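Local coordinates for alcohol dehydrogenase superfamily protein (Novosphingobium aromaticivorans, PDB 3GAZ), which probably acts as an NADP-dependent oxidoreductase of the medium-chain dehydrogenase/reductase family, its exact substrate and reaction being unestablished, at residues G33-Q38 and G73-V78; D150-L155 and G216-Y221; V154-G159 and A176-T181. One frame throughout, in Å; residues are numbered along the deposited sequence.

Interaction 1: residues G33-Q38 and G73-V78; sequences GQVLVQ and GTVVAV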
loop_
_atom_site.group_PDB
_atom_site.type_symbol
_atom_site.label_atom_id
_atom_site.label_comp_id
_atom_site.label_asym_id
_atom_site.label_seq_id
_atom_site.Cartn_x
_atom_site.Cartn_y
_atom_site.Cartn_z
ATOM N N GLY A 33 -17.991 0.895 6.573
ATOM C CA GLY A 33 -16.991 1.399 7.495
ATOM C C GLY A 33 -16.317 2.677 7.024
ATOM O O GLY A 33 -15.583 3.298 7.791
ATOM N N GLN A 34 -16.559 3.073 5.776
ATOM C CA GLN A 34 -15.965 4.296 5.222
ATOM C C GLN A 34 -16.999 5.397 4.995
ATOM O O GLN A 34 -18.205 5.144 4.955
ATOM C CB GLN A 34 -15.315 4.033 3.856
ATOM C CG GLN A 34 -14.244 2.967 3.785
ATOM C CD GLN A 34 -13.628 2.896 2.393
ATOM O OE1 GLN A 34 -14.340 2.784 1.390
ATOM N NE2 GLN A 34 -12.303 2.965 2.326
ATOM N N VAL A 35 -16.506 6.621 4.832
ATOM C CA VAL A 35 -17.356 7.765 4.527
ATOM C C VAL A 35 -16.672 8.443 3.350
ATOM O O VAL A 35 -15.450 8.351 3.208
ATOM C CB VAL A 35 -17.467 8.780 5.701
ATOM C CG1 VAL A 35 -18.184 8.143 6.878
ATOM C CG2 VAL A 35 -16.087 9.280 6.105
ATOM N N LEU A 36 -17.450 9.089 2.489
ATOM C CA LEU A 36 -16.874 9.782 1.347
ATOM C C LEU A 36 -16.671 11.221 1.770
ATOM O O LEU A 36 -17.622 11.908 2.139
ATOM C CB LEU A 36 -17.808 9.723 0.134
ATOM C CG LEU A 36 -17.258 10.384 -1.136
ATOM C CD1 LEU A 36 -16.013 9.635 -1.611
ATOM C CD2 LEU A 36 -18.323 10.388 -2.227
ATOM N N VAL A 37 -15.425 11.677 1.726
ATOM C CA VAL A 37 -15.124 13.035 2.125
ATOM C C VAL A 37 -14.916 13.953 0.943
ATOM O O VAL A 37 -14.147 13.647 0.034
ATOM C CB VAL A 37 -13.848 13.102 2.994
ATOM C CG1 VAL A 37 -13.562 14.558 3.384
ATOM C CG2 VAL A 37 -14.012 12.232 4.236
ATOM N N GLN A 38 -15.625 15.072 0.947
ATOM C CA GLN A 38 -15.457 16.060 -0.101
ATOM C C GLN A 38 -14.351 16.911 0.501
ATOM O O GLN A 38 -14.571 17.625 1.481
ATOM C CB GLN A 38 -16.728 16.880 -0.284
ATOM C CG GLN A 38 -16.615 17.951 -1.352
ATOM C CD GLN A 38 -17.961 18.537 -1.720
ATOM O OE1 GLN A 38 -18.713 18.988 -0.854
ATOM N NE2 GLN A 38 -18.273 18.534 -3.012
ATOM N N GLY A 73 -12.362 18.456 5.320
ATOM C CA GLY A 73 -13.455 18.622 4.380
ATOM C C GLY A 73 -14.812 18.344 4.990
ATOM O O GLY A 73 -15.019 18.533 6.188
ATOM N N THR A 74 -15.734 17.884 4.154
ATOM C CA THR A 74 -17.090 17.587 4.588
ATOM C C THR A 74 -17.526 16.205 4.115
ATOM O O THR A 74 -17.181 15.770 3.017
ATOM C CB THR A 74 -18.080 18.637 4.028
ATOM O OG1 THR A 74 -17.752 19.929 4.554
ATOM C CG2 THR A 74 -19.511 18.290 4.416
ATOM N N VAL A 75 -18.281 15.513 4.957
ATOM C CA VAL A 75 -18.790 14.190 4.617
ATOM C C VAL A 75 -19.967 14.402 3.665
ATOM O O VAL A 75 -20.890 15.156 3.976
ATOM C CB VAL A 75 -19.273 13.446 5.886
ATOM C CG1 VAL A 75 -19.952 12.140 5.513
ATOM C CG2 VAL A 75 -18.091 13.183 6.807
ATOM N N VAL A 76 -19.927 13.759 2.502
ATOM C CA VAL A 76 -21.012 13.904 1.534
ATOM C C VAL A 76 -21.750 12.595 1.284
ATOM O O VAL A 76 -22.795 12.576 0.638
ATOM C CB VAL A 76 -20.499 14.458 0.190
ATOM C CG1 VAL A 76 -20.078 15.905 0.362
ATOM C CG2 VAL A 76 -19.333 13.621 -0.316
ATOM N N ALA A 77 -21.201 11.502 1.802
ATOM C CA ALA A 77 -21.813 10.187 1.661
ATOM C C ALA A 77 -21.229 9.271 2.727
ATOM O O ALA A 77 -20.058 9.401 3.107
ATOM C CB ALA A 77 -21.551 9.616 0.273
ATOM N N VAL A 78 -22.051 8.349 3.210
ATOM C CA VAL A 78 -21.617 7.421 4.238
ATOM C C VAL A 78 -21.832 5.985 3.787
ATOM O O VAL A 78 -22.869 5.651 3.213
ATOM C CB VAL A 78 -22.387 7.669 5.554
ATOM C CG1 VAL A 78 -21.923 6.710 6.627
ATOM C CG2 VAL A 78 -22.179 9.110 6.003
#

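Interaction 2: residues D150-L155 and G216-Y221; sequences DGQTVL and GFDLVY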
loop_
_atom_site.group_PDB
_atom_site.type_symbol
_atom_site.label_atom_id
_atom_site.label_comp_id
_atom_site.label_asym_id
_atom_site.label_seq_id
_atom_site.Cartn_x
_atom_site.Cartn_y
_atom_site.Cartn_z
ATOM N N ASP A 150 2.826 16.447 34.267
ATOM C CA ASP A 150 2.718 17.827 34.719
ATOM C C ASP A 150 3.956 18.186 35.546
ATOM O O ASP A 150 4.339 17.450 36.450
ATOM C CB ASP A 150 1.454 17.986 35.573
ATOM C CG ASP A 150 1.351 19.351 36.214
ATOM O OD1 ASP A 150 1.285 20.359 35.479
ATOM O OD2 ASP A 150 1.339 19.414 37.460
ATOM N N GLY A 151 4.591 19.306 35.222
ATOM C CA GLY A 151 5.764 19.720 35.970
ATOM C C GLY A 151 7.110 19.302 35.400
ATOM O O GLY A 151 8.147 19.790 35.849
ATOM N N GLN A 152 7.115 18.402 34.422
ATOM C CA GLN A 152 8.377 17.969 33.837
ATOM C C GLN A 152 8.932 19.030 32.903
ATOM O O GLN A 152 8.181 19.797 32.302
ATOM C CB GLN A 152 8.204 16.667 33.050
ATOM C CG GLN A 152 7.955 15.432 33.897
ATOM C CD GLN A 152 7.877 14.171 33.055
ATOM O OE1 GLN A 152 7.151 14.120 32.061
ATOM N NE2 GLN A 152 8.620 13.145 33.453
ATOM N N THR A 153 10.251 19.079 32.793
ATOM C CA THR A 153 10.892 20.029 31.901
ATOM C C THR A 153 10.978 19.335 30.551
ATOM O O THR A 153 11.447 18.198 30.458
ATOM C CB THR A 153 12.302 20.396 32.384
ATOM O OG1 THR A 153 13.061 19.200 32.594
ATOM C CG2 THR A 153 12.224 21.194 33.680
ATOM N N VAL A 154 10.513 20.018 29.511
ATOM C CA VAL A 154 10.513 19.455 28.167
ATOM C C VAL A 154 11.242 20.355 27.185
ATOM O O VAL A 154 11.010 21.558 27.145
ATOM C CB VAL A 154 9.062 19.239 27.650
ATOM C CG1 VAL A 154 9.083 18.754 26.205
ATOM C CG2 VAL A 154 8.338 18.236 28.536
ATOM N N LEU A 155 12.127 19.758 26.395
ATOM C CA LEU A 155 12.882 20.494 25.391
ATOM C C LEU A 155 12.457 20.014 24.007
ATOM O O LEU A 155 12.606 18.833 23.680
ATOM C CB LEU A 155 14.382 20.248 25.563
ATOM C CG LEU A 155 15.262 20.834 24.453
ATOM C CD1 LEU A 155 15.172 22.356 24.481
ATOM C CD2 LEU A 155 16.698 20.368 24.627
ATOM N N GLY A 216 19.774 19.196 32.993
ATOM C CA GLY A 216 19.279 18.678 31.733
ATOM C C GLY A 216 17.765 18.674 31.820
ATOM O O GLY A 216 17.203 19.106 32.828
ATOM N N PHE A 217 17.102 18.174 30.783
ATOM C CA PHE A 217 15.641 18.143 30.735
ATOM C C PHE A 217 15.066 16.732 30.928
ATOM O O PHE A 217 15.653 15.754 30.472
ATOM C CB PHE A 217 15.169 18.692 29.383
ATOM C CG PHE A 217 15.713 20.057 29.054
ATOM C CD1 PHE A 217 14.986 21.207 29.357
ATOM C CD2 PHE A 217 16.960 20.194 28.453
ATOM C CE1 PHE A 217 15.498 22.473 29.064
ATOM C CE2 PHE A 217 17.479 21.454 28.157
ATOM C CZ PHE A 217 16.748 22.594 28.464
ATOM N N ASP A 218 13.913 16.635 31.592
ATOM C CA ASP A 218 13.273 15.336 31.814
ATOM C C ASP A 218 12.924 14.659 30.489
ATOM O O ASP A 218 13.065 13.442 30.338
ATOM C CB ASP A 218 11.976 15.486 32.613
ATOM C CG ASP A 218 12.192 16.047 34.004
ATOM O OD1 ASP A 218 13.101 15.563 34.712
ATOM O OD2 ASP A 218 11.438 16.963 34.392
ATOM N N LEU A 219 12.465 15.460 29.530
ATOM C CA LEU A 219 12.063 14.939 28.227
ATOM C C LEU A 219 12.573 15.793 27.067
ATOM O O LEU A 219 12.434 17.012 27.083
ATOM C CB LEU A 219 10.530 14.864 28.175
ATOM C CG LEU A 219 9.830 14.366 26.908
ATOM C CD1 LEU A 219 10.303 12.955 26.554
ATOM C CD2 LEU A 219 8.321 14.379 27.153
ATOM N N VAL A 220 13.176 15.150 26.069
ATOM C CA VAL A 220 13.670 15.863 24.892
ATOM C C VAL A 220 13.037 15.289 23.625
ATOM O O VAL A 220 13.126 14.088 23.371
ATOM C CB VAL A 220 15.202 15.750 24.739
ATOM C CG1 VAL A 220 15.652 16.506 23.485
ATOM C CG2 VAL A 220 15.907 16.319 25.978
ATOM N N TYR A 221 12.388 16.141 22.836
ATOM C CA TYR A 221 11.775 15.673 21.601
ATOM C C TYR A 221 12.536 16.195 20.388
ATOM O O TYR A 221 12.508 17.388 20.086
ATOM C CB TYR A 221 10.307 16.111 21.500
ATOM C CG TYR A 221 9.511 15.301 20.487
ATOM C CD1 TYR A 221 10.033 15.017 19.224
ATOM C CD2 TYR A 221 8.244 14.812 20.795
ATOM C CE1 TYR A 221 9.315 14.265 18.292
ATOM C CE2 TYR A 221 7.513 14.058 19.869
ATOM C CZ TYR A 221 8.057 13.788 18.621
ATOM O OH TYR A 221 7.352 13.042 17.701
HETATM O O HOH W 1 14.989 19.558 34.422
#

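Interaction 3: residues V154-G159 and A176-T181; sequences VLIQGG and ARVFAT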
loop_
_atom_site.group_PDB
_atom_site.type_symbol
_atom_site.label_atom_id
_atom_site.label_comp_id
_atom_site.label_asym_id
_atom_site.label_seq_id
_atom_site.Cartn_x
_atom_site.Cartn_y
_atom_site.Cartn_z
ATOM N N VAL A 154 10.513 20.018 29.511
ATOM C CA VAL A 154 10.513 19.455 28.167
ATOM C C VAL A 154 11.242 20.355 27.185
ATOM O O VAL A 154 11.010 21.558 27.145
ATOM C CB VAL A 154 9.062 19.239 27.650
ATOM C CG1 VAL A 154 9.083 18.754 26.205
ATOM C CG2 VAL A 154 8.338 18.236 28.536
ATOM N N LEU A 155 12.127 19.758 26.395
ATOM C CA LEU A 155 12.882 20.494 25.391
ATOM C C LEU A 155 12.457 20.014 24.007
ATOM O O LEU A 155 12.606 18.833 23.680
ATOM C CB LEU A 155 14.382 20.248 25.563
ATOM C CG LEU A 155 15.262 20.834 24.453
ATOM C CD1 LEU A 155 15.172 22.356 24.481
ATOM C CD2 LEU A 155 16.698 20.368 24.627
ATOM N N ILE A 156 11.911 20.923 23.206
ATOM C CA ILE A 156 11.495 20.585 21.852
ATOM C C ILE A 156 12.545 21.121 20.890
ATOM O O ILE A 156 12.781 22.327 20.840
ATOM C CB ILE A 156 10.136 21.227 21.481
ATOM C CG1 ILE A 156 9.048 20.771 22.453
ATOM C CG2 ILE A 156 9.770 20.859 20.041
ATOM C CD1 ILE A 156 8.796 19.278 22.441
ATOM N N GLN A 157 13.181 20.223 20.141
ATOM C CA GLN A 157 14.202 20.603 19.164
ATOM C C GLN A 157 13.517 20.927 17.839
ATOM O O GLN A 157 12.949 20.041 17.199
ATOM C CB GLN A 157 15.193 19.451 18.965
ATOM C CG GLN A 157 15.878 19.000 20.248
ATOM C CD GLN A 157 17.081 19.852 20.610
ATOM O OE1 GLN A 157 17.045 21.079 20.508
ATOM N NE2 GLN A 157 18.157 19.202 21.046
ATOM N N GLY A 158 13.576 22.192 17.431
ATOM C CA GLY A 158 12.939 22.614 16.194
ATOM C C GLY A 158 11.513 23.064 16.467
ATOM O O GLY A 158 10.573 22.642 15.789
ATOM N N GLY A 159 11.365 23.940 17.459
ATOM C CA GLY A 159 10.061 24.435 17.865
ATOM C C GLY A 159 9.227 25.182 16.839
ATOM O O GLY A 159 8.019 25.293 17.002
ATOM N N ALA A 176 3.653 20.791 31.470
ATOM C CA ALA A 176 5.111 20.773 31.491
ATOM C C ALA A 176 5.726 22.156 31.325
ATOM O O ALA A 176 5.078 23.082 30.844
ATOM C CB ALA A 176 5.628 19.848 30.396
ATOM N N ARG A 177 6.977 22.292 31.748
ATOM C CA ARG A 177 7.703 23.544 31.594
ATOM C C ARG A 177 8.445 23.336 30.286
ATOM O O ARG A 177 9.406 22.569 30.221
ATOM C CB ARG A 177 8.681 23.755 32.750
ATOM C CG ARG A 177 7.991 24.075 34.067
ATOM C CD ARG A 177 8.937 24.795 35.018
ATOM N NE ARG A 177 9.707 25.833 34.330
ATOM C CZ ARG A 177 9.178 26.800 33.582
ATOM N NH1 ARG A 177 7.864 26.878 33.414
ATOM N NH2 ARG A 177 9.968 27.688 32.993
ATOM N N VAL A 178 7.986 24.020 29.245
ATOM C CA VAL A 178 8.541 23.861 27.911
ATOM C C VAL A 178 9.598 24.854 27.442
ATOM O O VAL A 178 9.478 26.063 27.642
ATOM C CB VAL A 178 7.394 23.836 26.872
ATOM C CG1 VAL A 178 7.938 23.532 25.481
ATOM C CG2 VAL A 178 6.355 22.796 27.284
ATOM N N PHE A 179 10.620 24.303 26.792
ATOM C CA PHE A 179 11.739 25.050 26.225
ATOM C C PHE A 179 11.872 24.551 24.788
ATOM O O PHE A 179 11.608 23.377 24.513
ATOM C CB PHE A 179 13.027 24.730 26.985
ATOM C CG PHE A 179 12.963 25.050 28.448
ATOM C CD1 PHE A 179 13.491 26.242 28.935
ATOM C CD2 PHE A 179 12.349 24.175 29.340
ATOM C CE1 PHE A 179 13.411 26.562 30.288
ATOM C CE2 PHE A 179 12.261 24.486 30.703
ATOM C CZ PHE A 179 12.794 25.685 31.173
ATOM N N ALA A 180 12.286 25.418 23.871
ATOM C CA ALA A 180 12.430 24.986 22.486
ATOM C C ALA A 180 13.544 25.706 21.739
ATOM O O ALA A 180 13.693 26.922 21.855
ATOM C CB ALA A 180 11.101 25.170 21.745
ATOM N N THR A 181 14.330 24.944 20.982
ATOM C CA THR A 181 15.406 25.520 20.194
ATOM C C THR A 181 14.819 25.843 18.828
ATOM O O THR A 181 13.995 25.088 18.303
ATOM C CB THR A 181 16.592 24.544 20.012
ATOM O OG1 THR A 181 16.143 23.347 19.363
ATOM C CG2 THR A 181 17.207 24.196 21.359
#

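Interaction 1: residues G33-Q38 and G73-V78
Leu36 is gripped by Ala77 and Val76 through both backbone and side chain, and these meet in a tightly packed part of the contact between strands 34-38 and 73-78. Leu36 N gives a hydrogen bond of 2.7 Å to Ala77 O, while Leu36 O receives Val76 N at 3.0 Å. The antiparallel register steps by one here: Leu36 pairs with Ala77 but Val37 with Val75, so Val76 is the extra residue of a beta bulge. On the Leu36 side of the sheet, Leu36 CB meets Ala77 CB at 3.7 Å, and Leu36 CD2 reaches Val76 CG2 at 3.9 Å. The other side, carrying Val35, Val37, Val75 and Val78, is looser across the pair: the branches of Val35 and Val78 lie alongside each other with CG1 to CG1 at 4.0 Å. Gln38 is among the partly exposed residues, with Thr74 and Val76 beside it. Gln38 CB lies 3.5 Å from Val76 CG1, and the anti chi1 (179°) and extended chain carry Gln38 OE1 to 3.6 Å from the same CG1. Gln38 and Thr74 exchange two backbone bonds, and Thr74 OG1 is hydrogen-bonded to Glu40. A side chain on Gly73 would collide with Gln38 O. Within the GroES-like domain, strand 108-112 pairs with the other edge of strand 34-39 through Val35 and Val37, while Leu116 of strand 116-118 packs against those two valines.

Interaction 2: residues D150-L155 and G216-Y221
Thr153 holds OG1 between its backbone N and carbonyl carbon (chi1 53°), and Asp218 carries its carboxylate beside its own N (chi1 -63°), which turns the two polar groups onto each other's backbones. The exchange is reciprocal: Asp218 N donates to Thr153 OG1 at 2.9 Å, and Thr153 N donates to Asp218 OD2, also at 2.9 Å. OD2 is met on its anti side, with the donor 25° out of the carboxylate plane. Asp218 OD1 is taken by a salt bridge to Lys237, so both carboxylate oxygens have partners. A water joins Thr153 OG1, 2.7 Å away, to Gly216 O, to which it donates. Further along, Leu155 lies over one face of the Phe217 ring: its CB stands 3.9 Å from the centroid in a CH-pi contact, and CD2 approaches CE2 of the same ring at 3.8 Å. On the other surface of the sheet the side chains of Val154 and Leu219 lie side by side, Val154 CG2 4.0 Å from Leu219 CB. In the backbone, Leu219 O accepts from Leu155 N at 2.8 Å and Leu155 O from Tyr221 N, the alternation expected of parallel strands. With the strands ordered 3-2-1-4-5-6, this pairing of the first with the fourth is the central seam of a Rossmann fold, where its two halves meet, consistent with the nucleotide-binding role probable for this domain.

Interaction 3: residues V154-G159 and A176-T181
Val154 to Gln157 run parallel to Val178 to Thr181 in continuous register, the strand axes 4.5 Å apart and inclined by 24°, with bonds such as Ile156 N to Phe179 O at 2.8 Å. At the start of the pair the side chains make an apolar contact, Val154 CG2 touching Ala176 CB at 3.7 Å; Val154 O, which accepts from Phe179 N, also lies at the edge of the Phe179 ring, in its plane. The C-terminal end is polar. Thr181 OG1 donates to Gln157 OE1 at 2.7 Å, in the carbonyl plane of the amide. Gln157 reaches it by bending at chi2 (-83°), which folds the amide back across Thr181, while its NE2 makes weak bonds to Ser232 and Tyr207. Thr181 O is gripped twice, by Gly158 N at 3.1 Å and Gly159 N at 3.0 Å, arriving from opposite faces of the carbonyl plane. Replacing Thr181 with a valine would probably leave Gln157 OE1 without its hydroxyl donor and its amide freer to turn. Any side chain on Gly159 would run into Ala180 CB, and Gly158 adopts a positive phi (91°), so the turn after the strand needs its glycines. Gly159 opens what is probably the Rossmann GxGxxG motif. Helix 162-173 completes this beta-alpha-beta unit, lying over Ile156, Val178 and Ala180; strand 196-199 flanks 177-182, and strand 217-222 runs along the other edge of 153-157.

How the interactions relate
Interactions 2 and 3 are the two edges of one strand, 153-157, and share Val154 and Leu155; their centres are 8 Å apart. They also touch directly: Phe217 CE1 packs on Phe179 CD2 at 3.6 Å, and probable hydrogen bonds join Gln152 O to Arg177 N (2.8 Å) and Tyr221 O to Gln157 N (2.9 Å). Interaction 1 belongs to the GroES-like part, on the opposite side of the chain's centre: its centre lies 40 Å from that of interaction 2 and 37 Å from that of interaction 3, with nearest atoms about 24 Å away in both cases. A bound calcium ion is remote, about 11 Å from Gly158 and 12 Å from the Tyr221 side chain. The glycine turn of interaction 3 probably borders the cofactor site.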